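Local coordinates for protein folylpolyglutamate synthase/dihydrofolate synthase (Thermotoga maritima, PDB 1O5Z) that probably catalyses the ATP-dependent addition of L-glutamate to dihydropteroate and to tetrahydrofolate polyglutamates in folate biosynthesis, at residues S198-R212 against M220-I234. Sequence-based numbering, arbitrary orientation.
Sequences SGIIKERVPLVTGER and MEDVARKKSSRMYVI
L207 packs against both the strand and the helix of 220-234: its CD2 meets M231 CG at 3.8 Å, the two side chains running side by side, and M220 CB at 3.9 Å, where the helix side chain crosses it at about a right angle. M220, bent at its last torsion (chi3 -87°), carries CE to 3.5 Å from T209 OG1 and also against E211 CB. That hydroxyl accepts from E211 N in an ST turn and is hydrogen-bonded to I175 O of the adjoining strand 173-175. Further along the helix, I201 fits CD1 against V223 and turns CG2 over A224 toward S229. Strands 207-209 and 231-233 run parallel, joined by four backbone hydrogen bonds from L207 N to R230 O through I234 N to T209 O. Y232, on the opposite sheet face from L207, brings its ring edge near P206 CB. The packing gives way to solvent at the turn 202-205, where R204 N donates a hydrogen bond to K227 O at 2.7 Å beside the Schellman motif ending the helix. There S228 CB sits over one face of the R204 guanidinium, toward its rim. Strand, helix and neighbouring parallel strand form a beta-alpha-beta crossover at one edge of the eight-stranded mixed sheet, within the P-loop-type Mur ligase middle domain.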
ATOM      1  N   SER A 198      -1.084  14.226  11.500  1.00 47.04           N
ATOM      2  CA  SER A 198      -1.244  14.063  12.920  1.00 47.39           C
ATOM      3  C   SER A 198      -2.684  14.195  13.397  1.00 47.33           C
ATOM      4  O   SER A 198      -2.902  14.074  14.598  1.00 48.41           O
ATOM      5  CB  SER A 198      -0.277  14.936  13.747  1.00 47.58           C
ATOM      6  OG  SER A 198       0.144  16.049  13.046  1.00 48.94           O
ATOM      7  N   GLY A 199      -3.656  14.376  12.486  1.00 47.53           N
ATOM      8  CA  GLY A 199      -5.094  14.239  12.817  1.00 47.07           C
ATOM      9  C   GLY A 199      -5.573  12.848  13.214  1.00 47.50           C
ATOM     10  O   GLY A 199      -6.696  12.696  13.722  1.00 48.25           O
ATOM     11  N   ILE A 200      -4.752  11.818  12.951  1.00 47.40           N
ATOM     12  CA  ILE A 200      -4.988  10.448  13.459  1.00 47.23           C
ATOM     13  C   ILE A 200      -4.436  10.194  14.860  1.00 47.34           C
ATOM     14  O   ILE A 200      -4.591   9.091  15.382  1.00 47.83           O
ATOM     15  CB  ILE A 200      -4.441   9.387  12.467  1.00 47.29           C
ATOM     16  CG1 ILE A 200      -2.915   9.215  12.560  1.00 46.91           C
ATOM     17  CG2 ILE A 200      -4.792   9.785  11.006  1.00 47.88           C
ATOM     18  CD1 ILE A 200      -2.444   7.902  11.864  1.00 47.45           C
ATOM     19  N   ILE A 201      -3.769  11.183  15.450  1.00 47.08           N
ATOM     20  CA  ILE A 201      -3.379  11.120  16.865  1.00 47.78           C
ATOM     21  C   ILE A 201      -4.612  11.342  17.743  1.00 47.91           C
ATOM     22  O   ILE A 201      -5.308  12.344  17.587  1.00 47.47           O
ATOM     23  CB  ILE A 201      -2.292  12.149  17.237  1.00 46.87           C
ATOM     24  CG1 ILE A 201      -1.033  11.919  16.403  1.00 47.15           C
ATOM     25  CG2 ILE A 201      -1.967  12.037  18.735  1.00 46.96           C
ATOM     26  CD1 ILE A 201       0.049  13.022  16.526  1.00 48.22           C
ATOM     27  N   LYS A 202      -4.836  10.400  18.671  1.00 47.96           N
ATOM     28  CA  LYS A 202      -6.050  10.329  19.466  1.00 47.57           C
ATOM     29  C   LYS A 202      -5.697  10.366  20.944  1.00 48.20           C
ATOM     30  O   LYS A 202      -4.597   9.964  21.345  1.00 48.29           O
ATOM     31  CB  LYS A 202      -6.800   9.054  19.117  1.00 47.44           C
ATOM     32  CG  LYS A 202      -7.329   8.997  17.671  1.00 46.89           C
ATOM     33  CD  LYS A 202      -8.381  10.092  17.383  1.00 46.41           C
ATOM     34  CE  LYS A 202      -8.625  10.262  15.901  1.00 46.94           C
ATOM     35  NZ  LYS A 202      -8.824   8.964  15.173  1.00 47.71           N
ATOM     36  N   GLU A 203      -6.635  10.856  21.746  1.00 47.92           N
ATOM     37  CA  GLU A 203      -6.402  11.115  23.159  1.00 48.18           C
ATOM     38  C   GLU A 203      -5.874   9.898  23.899  1.00 47.35           C
ATOM     39  O   GLU A 203      -6.498   8.864  23.920  1.00 46.99           O
ATOM     40  CB  GLU A 203      -7.698  11.588  23.819  1.00 48.42           C
ATOM     41  CG  GLU A 203      -7.556  12.005  25.281  1.00 49.91           C
ATOM     42  CD  GLU A 203      -6.866  13.338  25.478  1.00 50.93           C
ATOM     43  OE1 GLU A 203      -6.724  14.092  24.483  1.00 51.36           O
ATOM     44  OE2 GLU A 203      -6.483  13.625  26.642  1.00 51.55           O
ATOM     45  N   ARG A 204      -4.705  10.040  24.500  1.00 47.50           N
ATOM     46  CA  ARG A 204      -4.104   8.964  25.272  1.00 47.81           C
ATOM     47  C   ARG A 204      -3.643   7.784  24.438  1.00 47.02           C
ATOM     48  O   ARG A 204      -3.041   6.883  24.967  1.00 47.04           O
ATOM     49  CB  ARG A 204      -5.067   8.462  26.347  1.00 48.12           C
ATOM     50  CG  ARG A 204      -5.398   9.513  27.337  1.00 50.91           C
ATOM     51  CD  ARG A 204      -4.465   9.504  28.489  1.00 54.31           C
ATOM     52  NE  ARG A 204      -4.571  10.729  29.263  1.00 56.51           N
ATOM     53  CZ  ARG A 204      -3.828  10.997  30.319  1.00 56.09           C
ATOM     54  NH1 ARG A 204      -2.940  10.105  30.748  1.00 57.23           N
ATOM     55  NH2 ARG A 204      -3.971  12.160  30.958  1.00 57.83           N
ATOM     56  N   VAL A 205      -3.880   7.804  23.137  1.00 46.72           N
ATOM     57  CA  VAL A 205      -3.499   6.695  22.289  1.00 46.08           C
ATOM     58  C   VAL A 205      -2.089   6.973  21.881  1.00 45.91           C
ATOM     59  O   VAL A 205      -1.788   8.045  21.403  1.00 45.03           O
ATOM     60  CB  VAL A 205      -4.380   6.615  21.008  1.00 46.34           C
ATOM     61  CG1 VAL A 205      -3.833   5.621  19.996  1.00 45.21           C
ATOM     62  CG2 VAL A 205      -5.811   6.265  21.369  1.00 47.23           C
ATOM     63  N   PRO A 206      -1.204   6.014  22.044  1.00 46.75           N
ATOM     64  CA  PRO A 206       0.185   6.251  21.635  1.00 46.81           C
ATOM     65  C   PRO A 206       0.319   6.552  20.148  1.00 46.32           C
ATOM     66  O   PRO A 206      -0.580   6.241  19.342  1.00 46.19           O
ATOM     67  CB  PRO A 206       0.891   4.941  21.978  1.00 47.11           C
ATOM     68  CG  PRO A 206      -0.229   3.920  22.059  1.00 47.21           C
ATOM     69  CD  PRO A 206      -1.389   4.673  22.640  1.00 46.78           C
ATOM     70  N   LEU A 207       1.437   7.189  19.812  1.00 45.62           N
ATOM     71  CA  LEU A 207       1.812   7.465  18.428  1.00 44.64           C
ATOM     72  C   LEU A 207       3.194   6.856  18.181  1.00 44.02           C
ATOM     73  O   LEU A 207       4.135   7.058  18.994  1.00 42.82           O
ATOM     74  CB  LEU A 207       1.909   8.976  18.186  1.00 44.83           C
ATOM     75  CG  LEU A 207       2.750   9.411  16.967  1.00 44.83           C
ATOM     76  CD1 LEU A 207       2.058   8.945  15.648  1.00 44.82           C
ATOM     77  CD2 LEU A 207       2.969  10.915  16.988  1.00 44.85           C
ATOM     78  N   VAL A 208       3.316   6.166  17.051  1.00 42.54           N
ATOM     79  CA  VAL A 208       4.609   5.689  16.568  1.00 42.17           C
ATOM     80  C   VAL A 208       4.962   6.317  15.229  1.00 41.93           C
ATOM     81  O   VAL A 208       4.139   6.354  14.324  1.00 42.79           O
ATOM     82  CB  VAL A 208       4.590   4.189  16.425  1.00 41.90           C
ATOM     83  CG1 VAL A 208       5.924   3.680  15.899  1.00 42.34           C
ATOM     84  CG2 VAL A 208       4.252   3.583  17.734  1.00 43.32           C
ATOM     85  N   THR A 209       6.193   6.809  15.102  1.00 42.39           N
ATOM     86  CA  THR A 209       6.672   7.363  13.834  1.00 41.99           C
ATOM     87  C   THR A 209       8.088   6.960  13.392  1.00 42.50           C
ATOM     88  O   THR A 209       9.037   6.829  14.201  1.00 41.90           O
ATOM     89  CB  THR A 209       6.461   8.917  13.777  1.00 42.00           C
ATOM     90  OG1 THR A 209       6.801   9.427  12.466  1.00 39.75           O
ATOM     91  CG2 THR A 209       7.345   9.640  14.774  1.00 41.55           C
ATOM     92  N   GLY A 210       8.197   6.763  12.075  1.00 43.18           N
ATOM     93  CA  GLY A 210       9.473   6.517  11.404  1.00 44.09           C
ATOM     94  C   GLY A 210      10.063   7.784  10.840  1.00 44.93           C
ATOM     95  O   GLY A 210      11.000   7.735  10.051  1.00 45.62           O
ATOM     96  N   GLU A 211       9.538   8.932  11.273  1.00 45.50           N
ATOM     97  CA  GLU A 211       9.916  10.217  10.702  1.00 45.12           C
ATOM     98  C   GLU A 211      11.097  10.767  11.482  1.00 45.71           C
ATOM     99  O   GLU A 211      11.211  10.547  12.702  1.00 45.83           O
ATOM    100  CB  GLU A 211       8.731  11.196  10.690  1.00 44.89           C
ATOM    101  CG  GLU A 211       8.992  12.554   9.993  1.00 44.60           C
ATOM    102  CD  GLU A 211       9.618  12.428   8.607  1.00 42.84           C
ATOM    103  OE1 GLU A 211       9.128  11.637   7.765  1.00 40.73           O
ATOM    104  OE2 GLU A 211      10.629  13.123   8.361  1.00 43.84           O
ATOM    105  N   ARG A 212      11.984  11.429  10.737  1.00 45.83           N
ATOM    106  CA  ARG A 212      13.160  12.067  11.266  1.00 47.01           C
ATOM    107  C   ARG A 212      13.244  13.579  10.979  1.00 46.78           C
ATOM    108  O   ARG A 212      14.018  14.258  11.632  1.00 45.73           O
ATOM    109  CB  ARG A 212      14.399  11.390  10.696  1.00 47.25           C
ATOM    110  CG  ARG A 212      14.608   9.932  11.088  1.00 47.61           C
ATOM    111  CD  ARG A 212      16.012   9.509  10.727  1.00 49.03           C
ATOM    112  NE  ARG A 212      16.395   8.160  11.141  1.00 49.45           N
ATOM    113  CZ  ARG A 212      16.008   7.066  10.512  1.00 52.30           C
ATOM    114  NH1 ARG A 212      15.199   7.127   9.445  1.00 51.73           N
ATOM    115  NH2 ARG A 212      16.408   5.887  10.961  1.00 53.72           N
ATOM    116  N   MET A 220       3.978  16.697  15.306  1.00 46.01           N
ATOM    117  CA  MET A 220       3.494  15.484  15.949  1.00 46.69           C
ATOM    118  C   MET A 220       3.732  15.537  17.445  1.00 46.21           C
ATOM    119  O   MET A 220       2.884  15.100  18.208  1.00 46.97           O
ATOM    120  CB  MET A 220       4.170  14.241  15.362  1.00 46.98           C
ATOM    121  CG  MET A 220       3.908  14.052  13.882  1.00 47.24           C
ATOM    122  SD  MET A 220       4.505  12.510  13.169  1.00 49.95           S
ATOM    123  CE  MET A 220       6.188  12.886  12.708  1.00 51.01           C
ATOM    124  N   GLU A 221       4.877  16.069  17.864  1.00 45.29           N
ATOM    125  CA  GLU A 221       5.167  16.257  19.276  1.00 45.32           C
ATOM    126  C   GLU A 221       4.120  17.127  19.933  1.00 45.16           C
ATOM    127  O   GLU A 221       3.631  16.801  21.009  1.00 45.38           O
ATOM    128  CB  GLU A 221       6.544  16.924  19.477  1.00 45.16           C
ATOM    129  CG  GLU A 221       7.707  15.958  19.269  1.00 45.86           C
ATOM    130  CD  GLU A 221       9.048  16.666  19.044  1.00 45.92           C
ATOM    131  OE1 GLU A 221       9.179  17.876  19.350  1.00 45.23           O
ATOM    132  OE2 GLU A 221       9.967  16.005  18.530  1.00 46.11           O
ATOM    133  N   ASP A 222       3.814  18.254  19.287  1.00 44.86           N
ATOM    134  CA  ASP A 222       2.846  19.197  19.812  1.00 44.64           C
ATOM    135  C   ASP A 222       1.463  18.558  19.918  1.00 43.81           C
ATOM    136  O   ASP A 222       0.805  18.689  20.941  1.00 43.11           O
ATOM    137  CB  ASP A 222       2.819  20.483  18.975  1.00 44.93           C
ATOM    138  CG  ASP A 222       4.125  21.275  19.078  1.00 47.47           C
ATOM    139  OD1 ASP A 222       4.104  22.529  19.001  1.00 54.39           O
ATOM    140  OD2 ASP A 222       5.238  20.732  19.261  1.00 50.16           O
ATOM    141  N   VAL A 223       1.037  17.843  18.885  1.00 43.12           N
ATOM    142  CA  VAL A 223      -0.278  17.167  18.939  1.00 43.52           C
ATOM    143  C   VAL A 223      -0.378  16.058  19.993  1.00 43.89           C
ATOM    144  O   VAL A 223      -1.318  16.046  20.793  1.00 43.14           O
ATOM    145  CB  VAL A 223      -0.705  16.635  17.576  1.00 42.97           C
ATOM    146  CG1 VAL A 223      -2.049  15.943  17.685  1.00 42.82           C
ATOM    147  CG2 VAL A 223      -0.770  17.804  16.576  1.00 41.75           C
ATOM    148  N   ALA A 224       0.608  15.165  20.007  1.00 45.40           N
ATOM    149  CA  ALA A 224       0.690  14.089  21.011  1.00 46.74           C
ATOM    150  C   ALA A 224       0.777  14.625  22.437  1.00 47.70           C
ATOM    151  O   ALA A 224       0.093  14.138  23.326  1.00 48.29           O
ATOM    152  CB  ALA A 224       1.891  13.188  20.733  1.00 47.03           C
ATOM    153  N   ARG A 225       1.621  15.618  22.663  1.00 48.60           N
ATOM    154  CA  ARG A 225       1.725  16.216  23.982  1.00 49.31           C
ATOM    155  C   ARG A 225       0.362  16.771  24.403  1.00 49.50           C
ATOM    156  O   ARG A 225      -0.040  16.611  25.536  1.00 48.93           O
ATOM    157  CB  ARG A 225       2.785  17.327  23.979  1.00 49.39           C
ATOM    158  CG  ARG A 225       2.941  18.084  25.305  1.00 49.51           C
ATOM    159  CD  ARG A 225       4.134  19.088  25.350  1.00 51.86           C
ATOM    160  NE  ARG A 225       4.381  19.765  24.057  1.00 54.71           N
ATOM    161  CZ  ARG A 225       5.400  19.507  23.198  1.00 55.27           C
ATOM    162  NH1 ARG A 225       6.329  18.586  23.452  1.00 55.42           N
ATOM    163  NH2 ARG A 225       5.490  20.190  22.061  1.00 55.29           N
ATOM    164  N   LYS A 226      -0.335  17.423  23.476  1.00 50.41           N
ATOM    165  CA  LYS A 226      -1.689  17.933  23.710  1.00 51.36           C
ATOM    166  C   LYS A 226      -2.672  16.825  23.986  1.00 50.76           C
ATOM    167  O   LYS A 226      -3.478  16.950  24.891  1.00 50.47           O
ATOM    168  CB  LYS A 226      -2.214  18.691  22.494  1.00 51.73           C
ATOM    169  CG  LYS A 226      -2.188  20.194  22.618  1.00 53.29           C
ATOM    170  CD  LYS A 226      -2.643  20.845  21.280  1.00 54.00           C
ATOM    171  CE  LYS A 226      -3.473  22.142  21.490  1.00 55.03           C
ATOM    172  NZ  LYS A 226      -2.674  23.326  21.911  1.00 56.56           N
ATOM    173  N   LYS A 227      -2.623  15.759  23.178  1.00 50.60           N
ATOM    174  CA  LYS A 227      -3.521  14.586  23.340  1.00 50.10           C
ATOM    175  C   LYS A 227      -3.112  13.609  24.480  1.00 49.83           C
ATOM    176  O   LYS A 227      -3.772  12.576  24.708  1.00 49.79           O
ATOM    177  CB  LYS A 227      -3.618  13.821  22.015  1.00 50.09           C
ATOM    178  CG  LYS A 227      -4.155  14.670  20.887  1.00 51.00           C
ATOM    179  CD  LYS A 227      -5.659  14.618  20.759  1.00 52.69           C
ATOM    180  CE  LYS A 227      -6.201  15.975  20.309  1.00 55.18           C
ATOM    181  NZ  LYS A 227      -7.125  15.906  19.116  1.00 56.14           N
ATOM    182  N   SER A 228      -2.029  13.938  25.185  1.00 49.32           N
ATOM    183  CA  SER A 228      -1.464  13.076  26.224  1.00 49.09           C
ATOM    184  C   SER A 228      -1.159  11.668  25.678  1.00 49.19           C
ATOM    185  O   SER A 228      -1.363  10.644  26.347  1.00 49.89           O
ATOM    186  CB  SER A 228      -2.384  13.049  27.446  1.00 48.70           C
ATOM    187  OG  SER A 228      -2.854  14.352  27.744  1.00 47.19           O
ATOM    188  N   SER A 229      -0.659  11.653  24.445  1.00 49.26           N
ATOM    189  CA  SER A 229      -0.279  10.444  23.727  1.00 48.80           C
ATOM    190  C   SER A 229       1.209  10.227  23.859  1.00 49.12           C
ATOM    191  O   SER A 229       2.015  11.105  23.541  1.00 49.13           O
ATOM    192  CB  SER A 229      -0.576  10.604  22.253  1.00 48.45           C
ATOM    193  OG  SER A 229      -1.961  10.785  22.049  1.00 48.23           O
ATOM    194  N   ARG A 230       1.584   9.046  24.302  1.00 49.38           N
ATOM    195  CA  ARG A 230       2.976   8.685  24.303  1.00 50.01           C
ATOM    196  C   ARG A 230       3.449   8.479  22.862  1.00 48.98           C
ATOM    197  O   ARG A 230       2.864   7.717  22.109  1.00 49.37           O
ATOM    198  CB  ARG A 230       3.184   7.429  25.134  1.00 50.39           C
ATOM    199  CG  ARG A 230       4.628   7.122  25.373  1.00 51.57           C
ATOM    200  CD  ARG A 230       4.863   6.095  26.476  1.00 52.54           C
ATOM    201  NE  ARG A 230       6.257   5.788  26.831  1.00 54.20           N
ATOM    202  CZ  ARG A 230       7.405   6.221  26.232  1.00 56.35           C
ATOM    203  NH1 ARG A 230       7.470   7.048  25.151  1.00 53.34           N
ATOM    204  NH2 ARG A 230       8.557   5.772  26.751  1.00 55.13           N
ATOM    205  N   MET A 231       4.537   9.154  22.519  1.00 48.21           N
ATOM    206  CA  MET A 231       5.107   9.162  21.179  1.00 47.87           C
ATOM    207  C   MET A 231       6.418   8.375  21.097  1.00 46.89           C
ATOM    208  O   MET A 231       7.335   8.566  21.918  1.00 45.51           O
ATOM    209  CB  MET A 231       5.395  10.613  20.794  1.00 48.22           C
ATOM    210  CG  MET A 231       5.904  10.807  19.384  1.00 48.40           C
ATOM    211  SD  MET A 231       5.899  12.577  19.030  1.00 49.47           S
ATOM    212  CE  MET A 231       6.535  12.582  17.348  1.00 49.78           C
ATOM    213  N   TYR A 232       6.532   7.525  20.088  1.00 45.84           N
ATOM    214  CA  TYR A 232       7.772   6.799  19.895  1.00 45.51           C
ATOM    215  C   TYR A 232       8.304   7.092  18.527  1.00 45.16           C
ATOM    216  O   TYR A 232       7.567   7.045  17.536  1.00 45.20           O
ATOM    217  CB  TYR A 232       7.553   5.308  19.982  1.00 45.27           C
ATOM    218  CG  TYR A 232       6.886   4.816  21.220  1.00 44.80           C
ATOM    219  CD1 TYR A 232       5.491   4.824  21.309  1.00 43.17           C
ATOM    220  CD2 TYR A 232       7.645   4.297  22.296  1.00 42.34           C
ATOM    221  CE1 TYR A 232       4.849   4.333  22.440  1.00 44.36           C
ATOM    222  CE2 TYR A 232       7.027   3.790  23.433  1.00 43.16           C
ATOM    223  CZ  TYR A 232       5.608   3.797  23.494  1.00 45.55           C
ATOM    224  OH  TYR A 232       4.936   3.304  24.596  1.00 44.47           O
ATOM    225  N   VAL A 233       9.590   7.338  18.471  1.00 44.90           N
ATOM    226  CA  VAL A 233      10.210   7.900  17.303  1.00 45.54           C
ATOM    227  C   VAL A 233      11.410   7.064  16.935  1.00 45.49           C
ATOM    228  O   VAL A 233      12.249   6.776  17.776  1.00 44.75           O
ATOM    229  CB  VAL A 233      10.686   9.314  17.627  1.00 45.86           C
ATOM    230  CG1 VAL A 233      11.460   9.915  16.438  1.00 47.94           C
ATOM    231  CG2 VAL A 233       9.517  10.192  18.043  1.00 46.45           C
ATOM    232  N   ILE A 234      11.531   6.711  15.676  1.00 45.94           N
ATOM    233  CA  ILE A 234      12.672   5.903  15.240  1.00 47.53           C
ATOM    234  C   ILE A 234      14.008   6.519  15.648  1.00 47.92           C
ATOM    235  O   ILE A 234      14.152   7.737  15.652  1.00 48.33           O
ATOM    236  CB  ILE A 234      12.632   5.709  13.714  1.00 47.52           C
ATOM    237  CG1 ILE A 234      13.627   4.632  13.287  1.00 48.37           C
ATOM    238  CG2 ILE A 234      12.890   7.036  12.984  1.00 48.92           C
ATOM    239  CD1 ILE A 234      13.355   4.115  11.932  1.00 50.00           C
TER
HETATM  240  O   HOH W   1      -4.858  15.493  26.438  1.00 62.19           O
HETATM  241  O   HOH W   2       0.025   7.091  24.967  1.00 50.37           O
HETATM  242  O   HOH W   3      13.456  10.281  14.154  1.00 51.39           O